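Long-range contacts in AceL NrdHF-1-1 Intein (Metagenome, PDB 6ZGQ), which belongs to the class 3 split inteins, which excise themselves from precursor proteins and join the flanking sequences, here as a linked, splice-inactive variant: residues Lys13-Lys17 against Asp30-Gln34; Asn22-Ile26 against Phe131-Ser135; Ile58-Glu62 against Ala89-Glu93; Phe100-Glu104 against Asn149-Thr153. One frame throughout, in Å; residues are numbered along the deposited sequence. Where two conformers were deposited one is given.

Contact 1: Lys13-Lys17 against Asp30-Gln34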
loop_
_atom_site.group_PDB
_atom_site.type_symbol
_atom_site.label_atom_id
_atom_site.label_comp_id
_atom_site.label_asym_id
_atom_site.label_seq_id
_atom_site.Cartn_x
_atom_site.Cartn_y
_atom_site.Cartn_z
ATOM N N LYS A 13 -6.473 -0.690 6.620
ATOM C CA LYS A 13 -7.713 -1.041 5.909
ATOM C C LYS A 13 -7.412 -1.234 4.421
ATOM O O LYS A 13 -6.623 -0.477 3.865
ATOM C CB LYS A 13 -8.797 0.023 6.119
ATOM C CG LYS A 13 -9.438 -0.057 7.491
ATOM C CD LYS A 13 -10.453 1.038 7.702
ATOM C CE LYS A 13 -10.904 1.052 9.144
ATOM N NZ LYS A 13 -11.587 -0.209 9.542
ATOM N N VAL A 14 -8.006 -2.275 3.827
ATOM C CA VAL A 14 -7.903 -2.589 2.392
ATOM C C VAL A 14 -9.270 -2.271 1.774
ATOM O O VAL A 14 -10.294 -2.732 2.295
ATOM C CB VAL A 14 -7.537 -4.079 2.159
ATOM C CG1 VAL A 14 -7.692 -4.476 0.694
ATOM C CG2 VAL A 14 -6.121 -4.370 2.645
ATOM N N THR A 15 -9.280 -1.456 0.716
ATOM C CA THR A 15 -10.524 -1.099 0.016
ATOM C C THR A 15 -11.013 -2.312 -0.766
ATOM O O THR A 15 -10.229 -2.901 -1.505
ATOM C CB THR A 15 -10.313 0.146 -0.852
ATOM O OG1 THR A 15 -9.938 1.190 0.041
ATOM C CG2 THR A 15 -11.572 0.557 -1.617
ATOM N N THR A 16 -12.275 -2.695 -0.520
ATOM C CA THR A 16 -12.967 -3.829 -1.159
ATOM C C THR A 16 -14.230 -3.277 -1.838
ATOM O O THR A 16 -14.504 -2.077 -1.680
ATOM C CB THR A 16 -13.317 -4.946 -0.136
ATOM O OG1 THR A 16 -14.507 -4.614 0.587
ATOM C CG2 THR A 16 -12.187 -5.174 0.855
ATOM N N LYS A 17 -14.960 -4.122 -2.583
ATOM C CA LYS A 17 -16.215 -3.727 -3.256
ATOM C C LYS A 17 -17.282 -3.294 -2.235
ATOM O O LYS A 17 -18.118 -2.456 -2.563
ATOM C CB LYS A 17 -16.774 -4.851 -4.155
ATOM C CG LYS A 17 -17.795 -4.358 -5.192
ATOM C CD LYS A 17 -18.511 -5.472 -5.947
ATOM C CE LYS A 17 -19.742 -4.934 -6.666
ATOM N NZ LYS A 17 -20.406 -5.948 -7.529
ATOM N N ASP A 30 -12.716 -12.312 -0.485
ATOM C CA ASP A 30 -12.952 -10.854 -0.542
ATOM C C ASP A 30 -12.637 -10.336 -1.952
ATOM O O ASP A 30 -11.816 -10.929 -2.653
ATOM C CB ASP A 30 -12.124 -10.094 0.507
ATOM C CG ASP A 30 -12.716 -10.187 1.896
ATOM O OD1 ASP A 30 -13.904 -9.863 2.050
ATOM O OD2 ASP A 30 -11.995 -10.607 2.823
ATOM N N GLU A 31 -13.302 -9.245 -2.336
ATOM C CA GLU A 31 -13.121 -8.576 -3.633
ATOM C C GLU A 31 -12.362 -7.265 -3.401
ATOM O O GLU A 31 -12.988 -6.240 -3.089
ATOM C CB GLU A 31 -14.488 -8.318 -4.278
ATOM C CG GLU A 31 -15.298 -9.587 -4.470
ATOM C CD GLU A 31 -16.655 -9.314 -5.080
ATOM O OE1 GLU A 31 -17.591 -8.968 -4.327
ATOM O OE2 GLU A 31 -16.779 -9.447 -6.311
ATOM N N VAL A 32 -11.042 -7.311 -3.594
ATOM C CA VAL A 32 -10.116 -6.223 -3.239
ATOM C C VAL A 32 -9.920 -5.316 -4.450
ATOM O O VAL A 32 -9.764 -5.829 -5.566
ATOM C CB VAL A 32 -8.747 -6.801 -2.782
ATOM C CG1 VAL A 32 -7.707 -5.708 -2.567
ATOM C CG2 VAL A 32 -8.915 -7.632 -1.514
ATOM N N LEU A 33 -9.931 -3.996 -4.227
ATOM C CA LEU A 33 -9.630 -3.016 -5.289
ATOM C C LEU A 33 -8.134 -3.088 -5.589
ATOM O O LEU A 33 -7.318 -2.641 -4.764
ATOM C CB LEU A 33 -10.028 -1.597 -4.860
ATOM C CG LEU A 33 -9.887 -0.516 -5.939
ATOM C CD1 LEU A 33 -10.721 -0.859 -7.166
ATOM C CD2 LEU A 33 -10.269 0.853 -5.402
ATOM N N GLN A 34 -7.788 -3.695 -6.731
ATOM C CA GLN A 34 -6.403 -3.789 -7.200
ATOM C C GLN A 34 -6.158 -2.674 -8.212
ATOM O O GLN A 34 -7.122 -2.103 -8.737
ATOM C CB GLN A 34 -6.089 -5.180 -7.782
ATOM C CG GLN A 34 -6.712 -5.487 -9.134
ATOM C CD GLN A 34 -5.935 -6.544 -9.883
ATOM O OE1 GLN A 34 -5.408 -7.481 -9.286
ATOM N NE2 GLN A 34 -5.840 -6.392 -11.195
#
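A single beta bridge, Thr16 with Val32, ties strand 13-15 to the start of strand 32-34 in the all-beta fold of this intein. The two CA atoms stand 4.3 Å apart, and one backbone bond lies to each side of the pair: Leu33 N donates to Thr15 O at 2.9 Å, almost straight at 169°, while Lys17 N donates to Glu31 O. That same Glu31 oxygen also meets Thr16 CA at 3.1 Å in a CA-H...O contact. The strands diverge at 71°, so the pairing of the two segments stops at one bridge, where strand 32-34, of a two-stranded hairpin sheet, meets the large curled sheet of what is probably a HINT fold. Beyond the bridge, with CG anti to the backbone N (chi1 -174°), Leu33 carries CD2 alongside Thr15 CG2, 4.0 Å away, while the Thr15 hydroxyl turns to Asp20. Val14 CG1 leans over the methyls of Val32, although the closeness there depends on one of two deposited valine conformers. Nearer the surface the stems of Lys17 and Glu31 run side by side, Lys17 CD 4.0 Å from Glu31 OE1. Lys17 NZ stays 5.2 Å from Glu31 OE2, a separation at which any attraction is probably loose. The hydroxyl of Thr16 bonds to Ala18 N and Gly19 O, in the turn leading to strand 20-22.

Contact 2: Asn22-Ile26 against Phe131-Ser135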
loop_
_atom_site.group_PDB
_atom_site.type_symbol
_atom_site.label_atom_id
_atom_site.label_comp_id
_atom_site.label_asym_id
_atom_site.label_seq_id
_atom_site.Cartn_x
_atom_site.Cartn_y
_atom_site.Cartn_z
ATOM N N ASN A 22 -10.380 -4.158 7.472
ATOM C CA ASN A 22 -9.128 -4.399 8.210
ATOM C C ASN A 22 -8.370 -5.531 7.512
ATOM O O ASN A 22 -8.958 -6.586 7.252
ATOM C CB ASN A 22 -9.421 -4.745 9.676
ATOM C CG ASN A 22 -10.173 -3.640 10.392
ATOM O OD1 ASN A 22 -9.999 -2.468 10.082
ATOM N ND2 ASN A 22 -11.012 -4.009 11.351
ATOM N N ILE A 23 -7.106 -5.284 7.161
ATOM C CA ILE A 23 -6.313 -6.223 6.350
ATOM C C ILE A 23 -6.288 -7.611 7.004
ATOM O O ILE A 23 -6.365 -8.610 6.291
ATOM C CB ILE A 23 -4.890 -5.687 6.041
ATOM C CG1 ILE A 23 -4.165 -6.611 5.046
ATOM C CG2 ILE A 23 -4.083 -5.492 7.327
ATOM C CD1 ILE A 23 -3.005 -5.961 4.327
ATOM N N GLU A 24 -6.230 -7.667 8.344
ATOM C CA GLU A 24 -6.164 -8.945 9.090
ATOM C C GLU A 24 -7.440 -9.780 8.928
ATOM O O GLU A 24 -7.438 -10.954 9.319
ATOM C CB GLU A 24 -5.922 -8.720 10.585
ATOM C CG GLU A 24 -7.034 -7.943 11.281
ATOM C CD GLU A 24 -6.732 -6.464 11.429
ATOM O OE1 GLU A 24 -5.936 -5.921 10.634
ATOM O OE2 GLU A 24 -7.291 -5.848 12.354
ATOM N N ASN A 25 -8.509 -9.167 8.398
ATOM C CA ASN A 25 -9.804 -9.834 8.164
ATOM C C ASN A 25 -10.028 -10.194 6.690
ATOM O O ASN A 25 -11.046 -10.804 6.378
ATOM C CB ASN A 25 -10.967 -8.963 8.663
ATOM C CG ASN A 25 -10.919 -8.730 10.153
ATOM O OD1 ASN A 25 -11.050 -7.601 10.619
ATOM N ND2 ASN A 25 -10.715 -9.797 10.912
ATOM N N ILE A 26 -9.096 -9.830 5.801
ATOM C CA ILE A 26 -9.198 -10.158 4.363
ATOM C C ILE A 26 -9.018 -11.676 4.181
ATOM O O ILE A 26 -8.098 -12.257 4.774
ATOM C CB ILE A 26 -8.149 -9.383 3.522
ATOM C CG1 ILE A 26 -8.457 -7.873 3.501
ATOM C CG2 ILE A 26 -8.049 -9.948 2.106
ATOM C CD1 ILE A 26 -9.645 -7.482 2.648
ATOM N N PHE A 131 1.974 -8.069 11.132
ATOM C CA PHE A 131 1.866 -7.442 9.799
ATOM C C PHE A 131 1.194 -8.463 8.860
ATOM O O PHE A 131 1.411 -9.679 9.004
ATOM C CB PHE A 131 3.237 -7.058 9.211
ATOM C CG PHE A 131 4.007 -6.021 9.992
ATOM C CD1 PHE A 131 4.558 -6.324 11.223
ATOM C CD2 PHE A 131 4.233 -4.755 9.464
ATOM C CE1 PHE A 131 5.277 -5.380 11.935
ATOM C CE2 PHE A 131 4.964 -3.812 10.173
ATOM C CZ PHE A 131 5.486 -4.126 11.409
ATOM N N HIS A 132 0.393 -7.962 7.918
ATOM C CA HIS A 132 -0.366 -8.783 6.979
ATOM C C HIS A 132 -0.035 -8.332 5.539
ATOM O O HIS A 132 0.368 -7.170 5.338
ATOM C CB HIS A 132 -1.867 -8.667 7.288
ATOM C CG HIS A 132 -2.245 -9.168 8.644
ATOM N ND1 HIS A 132 -2.735 -10.438 8.853
ATOM C CD2 HIS A 132 -2.210 -8.573 9.859
ATOM C CE1 HIS A 132 -2.975 -10.610 10.141
ATOM N NE2 HIS A 132 -2.663 -9.492 10.775
ATOM N N ALA A 133 -0.159 -9.264 4.586
ATOM C CA ALA A 133 0.107 -9.038 3.153
ATOM C C ALA A 133 -0.903 -9.795 2.289
ATOM O O ALA A 133 -1.398 -10.833 2.720
ATOM C CB ALA A 133 1.520 -9.481 2.795
ATOM N N LEU A 134 -1.193 -9.262 1.094
ATOM C CA LEU A 134 -2.030 -9.907 0.067
ATOM C C LEU A 134 -1.252 -10.018 -1.248
ATOM O O LEU A 134 -0.409 -9.162 -1.525
ATOM C CB LEU A 134 -3.285 -9.066 -0.201
ATOM C CG LEU A 134 -4.073 -8.582 1.011
ATOM C CD1 LEU A 134 -5.228 -7.695 0.559
ATOM C CD2 LEU A 134 -4.579 -9.763 1.817
ATOM N N SER A 135 -1.536 -11.068 -2.023
ATOM C CA SER A 135 -1.144 -11.169 -3.434
ATOM C C SER A 135 -2.400 -10.970 -4.287
ATOM O O SER A 135 -3.428 -11.602 -4.011
ATOM C CB SER A 135 -0.491 -12.521 -3.715
ATOM O OG SER A 135 0.605 -12.723 -2.830
#
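Ile23 slides past His132 in the opposite direction, its CG1 3.8 Å from the histidine CB, with CG2 lying against the same carbon. Its CG1 stands anti to the backbone N (chi1 -173°), and the branch runs on until CD1 rests 3.7 Å from His132 O and approaches CG of Leu134 more loosely. Between these two lies Ala133, engineered in place of a cysteine in this splice-inactive variant; its methyl points away from the 22-26 segment. In class 3 inteins an internal cysteine opens the splicing reaction, so the packing described here probably backs a strand that bears the nucleophile. Next in sequence, Glu24 sets CB over one face of the His132 ring, 3.6 Å from the centroid and 23° off the normal, displaced toward NE2 and CE1. The carboxylate bends elsewhere, OE1 accepting a bond from Gly11 N, whereas His132 NE2 is bonded to Glu130. A serine in place of His132 would probably leave Glu24 CB without the ring it lies on and Glu130 without its partner. The short 3-10 turn 23-25 is held by Asn25 N to Asn22 O and Ile26 N to Ile23 O, and it delivers Ile26 back to the strand. There CG2 of Ile26 presses on CD2 of Leu134 at 3.5 Å, a tight contact between side chains set nearly at right angles. Val14 of strand 13-15 touches Ile23, Ile26 and Leu134 alike, while strands 8-9 and 49-55 flank strand 128-135 within its sheet.

Contact 3: Ile58-Glu62 against Ala89-Glu93; sequences IYHFE and AKDFE
Phe61, Tyr59 and Ala89 lose most surface in this contact, two aromatic rings from one strand receiving a small residue from a loop. Two positions apart in strand 57-63, Tyr59 and Phe61 lie on the same side of the strand; both hold CG anti to the carbonyl carbon (chi1 -81° in Tyr59), beside the backbone N. Ala89 nestles between them, its CB 4.0 Å from Tyr59 CB and 3.9 Å from Phe61 CE1, the methyl lying in the plane of the phenylalanine ring at its edge. Ala89 O adds a second edge contact, at Phe61 CZ. On the tyrosine, by contrast, the chain runs over a face: the Ala89 carbonyl carbon lies above the ring centre, and Lys90 CA forms a CH-pi contact 3.9 Å from the centroid, 27° off the normal. Lys90 CB touches Tyr59 OH at 3.4 Å, while the ammonium end reaches Asn73. A glycine at the position of Tyr59 would probably open a gap beneath the Ala89-Lys90 backbone and deprive His122 of the ring it stacks on. Farther along, Phe61 turns its edge toward the face of Phe92 in an offset edge-to-face pair, centroids 6.0 Å apart and planes at 71°, Phe61 CE2 meeting Phe92 CD2. Phe92 carries the cluster onward to Tyr78 and Phe100. Alternate residues of one strand thus pave a sheet face, and the loop joining strands 83-88 and 98-104 packs across it, a loop-on-sheet packing within the all-beta, probably HINT-type fold of an intein.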
loop_
_atom_site.group_PDB
_atom_site.type_symbol
_atom_site.label_atom_id
_atom_site.label_comp_id
_atom_site.label_asym_id
_atom_site.label_seq_id
_atom_site.Cartn_x
_atom_site.Cartn_y
_atom_site.Cartn_z
ATOM N N ILE A 58 9.308 -1.026 11.352
ATOM C CA ILE A 58 8.286 -0.452 10.467
ATOM C C ILE A 58 8.875 0.772 9.762
ATOM O O ILE A 58 9.718 1.462 10.364
ATOM C CB ILE A 58 7.022 -0.079 11.292
ATOM C CG1 ILE A 58 5.772 -0.003 10.419
ATOM C CG2 ILE A 58 7.230 1.209 12.083
ATOM C CD1 ILE A 58 4.500 -0.103 11.222
ATOM N N TYR A 59 8.458 0.975 8.504
ATOM C CA TYR A 59 8.682 2.203 7.709
ATOM C C TYR A 59 7.338 2.916 7.561
ATOM O O TYR A 59 6.409 2.351 6.952
ATOM C CB TYR A 59 9.248 1.880 6.320
ATOM C CG TYR A 59 10.727 1.639 6.365
ATOM C CD1 TYR A 59 11.233 0.408 6.756
ATOM C CD2 TYR A 59 11.624 2.658 6.067
ATOM C CE1 TYR A 59 12.595 0.181 6.816
ATOM C CE2 TYR A 59 12.990 2.443 6.133
ATOM C CZ TYR A 59 13.469 1.205 6.515
ATOM O OH TYR A 59 14.820 0.994 6.572
ATOM N N HIS A 60 7.252 4.112 8.160
ATOM C CA HIS A 60 6.055 4.963 8.165
ATOM C C HIS A 60 6.286 6.120 7.197
ATOM O O HIS A 60 7.107 7.005 7.480
ATOM C CB HIS A 60 5.744 5.474 9.586
ATOM C CG HIS A 60 4.517 6.328 9.662
ATOM N ND1 HIS A 60 4.329 7.270 10.648
ATOM C CD2 HIS A 60 3.426 6.393 8.864
ATOM C CE1 HIS A 60 3.169 7.875 10.461
ATOM N NE2 HIS A 60 2.597 7.356 9.387
ATOM N N PHE A 61 5.607 6.048 6.043
ATOM C CA PHE A 61 5.562 7.107 5.021
ATOM C C PHE A 61 4.364 8.015 5.347
ATOM O O PHE A 61 3.266 7.492 5.502
ATOM C CB PHE A 61 5.385 6.485 3.624
ATOM C CG PHE A 61 6.554 5.652 3.157
ATOM C CD1 PHE A 61 6.717 4.343 3.592
ATOM C CD2 PHE A 61 7.475 6.169 2.263
ATOM C CE1 PHE A 61 7.781 3.576 3.153
ATOM C CE2 PHE A 61 8.547 5.411 1.828
ATOM C CZ PHE A 61 8.701 4.111 2.274
ATOM N N GLU A 62 4.577 9.334 5.476
ATOM C CA GLU A 62 3.515 10.285 5.863
ATOM C C GLU A 62 3.704 11.649 5.184
ATOM O O GLU A 62 4.750 12.284 5.345
ATOM C CB GLU A 62 3.454 10.471 7.390
ATOM C CG GLU A 62 2.263 11.317 7.848
ATOM C CD GLU A 62 2.097 11.416 9.356
ATOM O OE1 GLU A 62 3.047 11.106 10.102
ATOM O OE2 GLU A 62 1.001 11.816 9.802
ATOM N N ALA A 89 10.548 -0.703 0.671
ATOM C CA ALA A 89 10.393 0.430 1.596
ATOM C C ALA A 89 11.742 0.908 2.151
ATOM O O ALA A 89 12.017 2.107 2.133
ATOM C CB ALA A 89 9.446 0.049 2.727
ATOM N N LYS A 90 12.579 -0.027 2.611
ATOM C CA LYS A 90 13.894 0.297 3.188
ATOM C C LYS A 90 14.858 0.928 2.166
ATOM O O LYS A 90 15.815 1.596 2.579
ATOM C CB LYS A 90 14.536 -0.953 3.814
ATOM C CG LYS A 90 14.941 -2.030 2.816
ATOM C CD LYS A 90 15.455 -3.277 3.509
ATOM C CE LYS A 90 16.155 -4.211 2.535
ATOM N NZ LYS A 90 16.151 -5.611 3.030
ATOM N N ASP A 91 14.605 0.714 0.865
ATOM C CA ASP A 91 15.463 1.202 -0.229
ATOM C C ASP A 91 14.951 2.509 -0.849
ATOM O O ASP A 91 15.721 3.167 -1.548
ATOM C CB ASP A 91 15.615 0.132 -1.328
ATOM C CG ASP A 91 16.354 -1.099 -0.840
ATOM O OD1 ASP A 91 17.333 -0.938 -0.084
ATOM O OD2 ASP A 91 15.944 -2.220 -1.198
ATOM N N PHE A 92 13.689 2.884 -0.589
ATOM C CA PHE A 92 13.049 4.024 -1.278
ATOM C C PHE A 92 13.757 5.334 -0.933
ATOM O O PHE A 92 13.903 5.671 0.248
ATOM C CB PHE A 92 11.546 4.142 -0.972
ATOM C CG PHE A 92 10.862 5.234 -1.759
ATOM C CD1 PHE A 92 10.452 5.020 -3.070
ATOM C CD2 PHE A 92 10.663 6.489 -1.204
ATOM C CE1 PHE A 92 9.844 6.027 -3.800
ATOM C CE2 PHE A 92 10.059 7.499 -1.931
ATOM C CZ PHE A 92 9.650 7.269 -3.233
ATOM N N GLU A 93 14.198 6.047 -1.977
ATOM C CA GLU A 93 14.796 7.385 -1.863
ATOM C C GLU A 93 13.888 8.381 -2.585
ATOM O O GLU A 93 13.729 8.304 -3.805
ATOM C CB GLU A 93 16.223 7.415 -2.441
ATOM C CG GLU A 93 17.211 6.492 -1.724
ATOM C CD GLU A 93 17.584 6.920 -0.301
ATOM O OE1 GLU A 93 16.835 7.695 0.338
ATOM O OE2 GLU A 93 18.637 6.455 0.196
#

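Contact 4: Phe100-Glu104 against Asn149-Thr153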
loop_
_atom_site.group_PDB
_atom_site.type_symbol
_atom_site.label_atom_id
_atom_site.label_comp_id
_atom_site.label_asym_id
_atom_site.label_seq_id
_atom_site.Cartn_x
_atom_site.Cartn_y
_atom_site.Cartn_z
ATOM N N PHE A 100 3.953 9.172 -5.410
ATOM C CA PHE A 100 3.038 8.203 -4.785
ATOM C C PHE A 100 1.627 8.436 -5.343
ATOM O O PHE A 100 1.328 9.547 -5.813
ATOM C CB PHE A 100 3.064 8.309 -3.251
ATOM C CG PHE A 100 4.344 7.820 -2.627
ATOM C CD1 PHE A 100 4.769 6.514 -2.821
ATOM C CD2 PHE A 100 5.114 8.662 -1.834
ATOM C CE1 PHE A 100 5.939 6.057 -2.238
ATOM C CE2 PHE A 100 6.293 8.217 -1.263
ATOM C CZ PHE A 100 6.702 6.910 -1.458
ATOM N N ILE A 101 0.796 7.389 -5.295
ATOM C CA ILE A 101 -0.502 7.332 -5.984
ATOM C C ILE A 101 -1.634 7.354 -4.945
ATOM O O ILE A 101 -1.804 6.370 -4.215
ATOM C CB ILE A 101 -0.592 6.065 -6.875
ATOM C CG1 ILE A 101 0.628 5.975 -7.810
ATOM C CG2 ILE A 101 -1.889 6.049 -7.684
ATOM C CD1 ILE A 101 0.778 4.644 -8.528
ATOM N N ILE A 102 -2.351 8.489 -4.871
ATOM C CA ILE A 102 -3.556 8.693 -4.041
ATOM C C ILE A 102 -4.785 8.506 -4.948
ATOM O O ILE A 102 -4.744 8.911 -6.128
ATOM C CB ILE A 102 -3.568 10.105 -3.385
ATOM C CG1 ILE A 102 -2.381 10.281 -2.427
ATOM C CG2 ILE A 102 -4.871 10.371 -2.637
ATOM C CD1 ILE A 102 -2.168 11.710 -1.967
ATOM N N VAL A 103 -5.827 7.875 -4.396
ATOM C CA VAL A 103 -7.106 7.608 -5.070
ATOM C C VAL A 103 -8.174 8.449 -4.352
ATOM O O VAL A 103 -8.527 8.131 -3.213
ATOM C CB VAL A 103 -7.459 6.100 -5.009
ATOM C CG1 VAL A 103 -8.623 5.758 -5.934
ATOM C CG2 VAL A 103 -6.241 5.242 -5.341
ATOM N N GLU A 104 -8.662 9.516 -4.998
ATOM C CA GLU A 104 -9.530 10.511 -4.339
ATOM C C GLU A 104 -10.991 10.322 -4.769
ATOM O O GLU A 104 -11.255 9.966 -5.933
ATOM C CB GLU A 104 -9.027 11.954 -4.577
ATOM C CG GLU A 104 -8.677 12.289 -6.019
ATOM C CD GLU A 104 -8.215 13.718 -6.235
ATOM O OE1 GLU A 104 -8.121 14.481 -5.250
ATOM O OE2 GLU A 104 -7.936 14.074 -7.405
ATOM N N ASN A 149 -8.065 8.504 3.684
ATOM C CA ASN A 149 -7.325 8.697 2.420
ATOM C C ASN A 149 -6.943 7.338 1.842
ATOM O O ASN A 149 -6.444 6.483 2.588
ATOM C CB ASN A 149 -6.051 9.531 2.620
ATOM C CG ASN A 149 -6.311 10.872 3.273
ATOM O OD1 ASN A 149 -5.742 11.180 4.320
ATOM N ND2 ASN A 149 -7.172 11.675 2.663
ATOM N N ARG A 150 -7.171 7.152 0.539
ATOM C CA ARG A 150 -6.853 5.908 -0.176
ATOM C C ARG A 150 -5.595 6.131 -1.032
ATOM O O ARG A 150 -5.400 7.231 -1.559
ATOM C CB ARG A 150 -8.064 5.446 -1.007
ATOM C CG ARG A 150 -9.285 5.185 -0.139
ATOM C CD ARG A 150 -10.444 4.476 -0.819
ATOM N NE ARG A 150 -11.476 4.257 0.190
ATOM C CZ ARG A 150 -12.311 5.189 0.645
ATOM N NH1 ARG A 150 -12.290 6.432 0.167
ATOM N NH2 ARG A 150 -13.190 4.871 1.588
ATOM N N SER A 151 -4.734 5.108 -1.097
ATOM C CA SER A 151 -3.475 5.128 -1.863
ATOM C C SER A 151 -3.141 3.720 -2.347
ATOM O O SER A 151 -3.691 2.748 -1.812
ATOM C CB SER A 151 -2.328 5.680 -1.013
ATOM O OG SER A 151 -2.107 4.901 0.157
ATOM N N VAL A 152 -2.270 3.625 -3.358
ATOM C CA VAL A 152 -1.851 2.344 -3.957
ATOM C C VAL A 152 -0.608 1.878 -3.192
ATOM O O VAL A 152 0.281 2.693 -2.930
ATOM C CB VAL A 152 -1.570 2.492 -5.480
ATOM C CG1 VAL A 152 -0.970 1.230 -6.095
ATOM C CG2 VAL A 152 -2.846 2.874 -6.225
ATOM N N THR A 153 -0.585 0.602 -2.797
ATOM C CA THR A 153 0.568 -0.016 -2.120
ATOM C C THR A 153 0.859 -1.370 -2.779
ATOM O O THR A 153 -0.039 -1.933 -3.415
ATOM C CB THR A 153 0.315 -0.166 -0.607
ATOM O OG1 THR A 153 1.574 -0.315 0.049
ATOM C CG2 THR A 153 -0.587 -1.361 -0.287
HETATM O O HOH W 1 1.369 4.721 -4.139
HETATM O O HOH W 2 -7.863 9.749 -0.877
HETATM O O HOH W 3 -10.928 7.554 -2.029
#
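An antiparallel strand pair, strand 98-104 beside strand 150-154, forms part of the large curled sheet of the intein. Ile102 and Ser151 make a non-hydrogen-bonded pair, their CA atoms 4.2 Å apart. Val152 N donates to Ile101 O at 2.9 Å, and Val103 N to Arg150 O at 171°, from above the plane of that carbonyl. The strands meet at 141°, and as they splay, water takes over where direct bonds would be expected: one molecule links Ile101 N to Val152 O, another Val103 O to Arg150 N. A third water on Val103 O lies in the plane of the Arg150 guanidinium, 2.8 Å from NH1, while NH2 forms a salt bridge to Asp20. On the side opposite to Ile102 and Ser151, Ile101 CG2 meets Val152 CG2 at 3.6 Å. The isoleucine methyl stands anti to N; in Val152, CG1 takes that place (chi1 173°), leaving CG2 to make the contact. Ile102 CG2 covers Arg150 O at 3.4 Å. Ser151 OG bonds to Gln68, and Thr153 OG1 to His74, probably the block B histidine of the splicing site. Such a strand, leading to the C-terminal splice junction from within the sheet, belongs to the HINT architecture of inteins.

How the contacts relate
Contact 1 closes first along the chain but interlaces with contact 2, and their centres lie about 10 Å apart; Lys13 NZ bonds to Asn22 OD1, and Val14 packs on Ile23. Contact 3 is nested inside the long loop closed by contact 2, touching it where Phe131 meets Ile58. Contacts 3 and 4 join through Phe100, which packs on Phe61 and Phe92. Contacts 1 and 4 reach the same eight-stranded curled sheet, about 13 Å between centres, whereas contacts 1 and 3 have centres about 23 Å apart, on opposite sides of the chain's centre. Contacts 2 and 4 each set a late segment against one from before the linker, as joining intein halves into one domain probably requires.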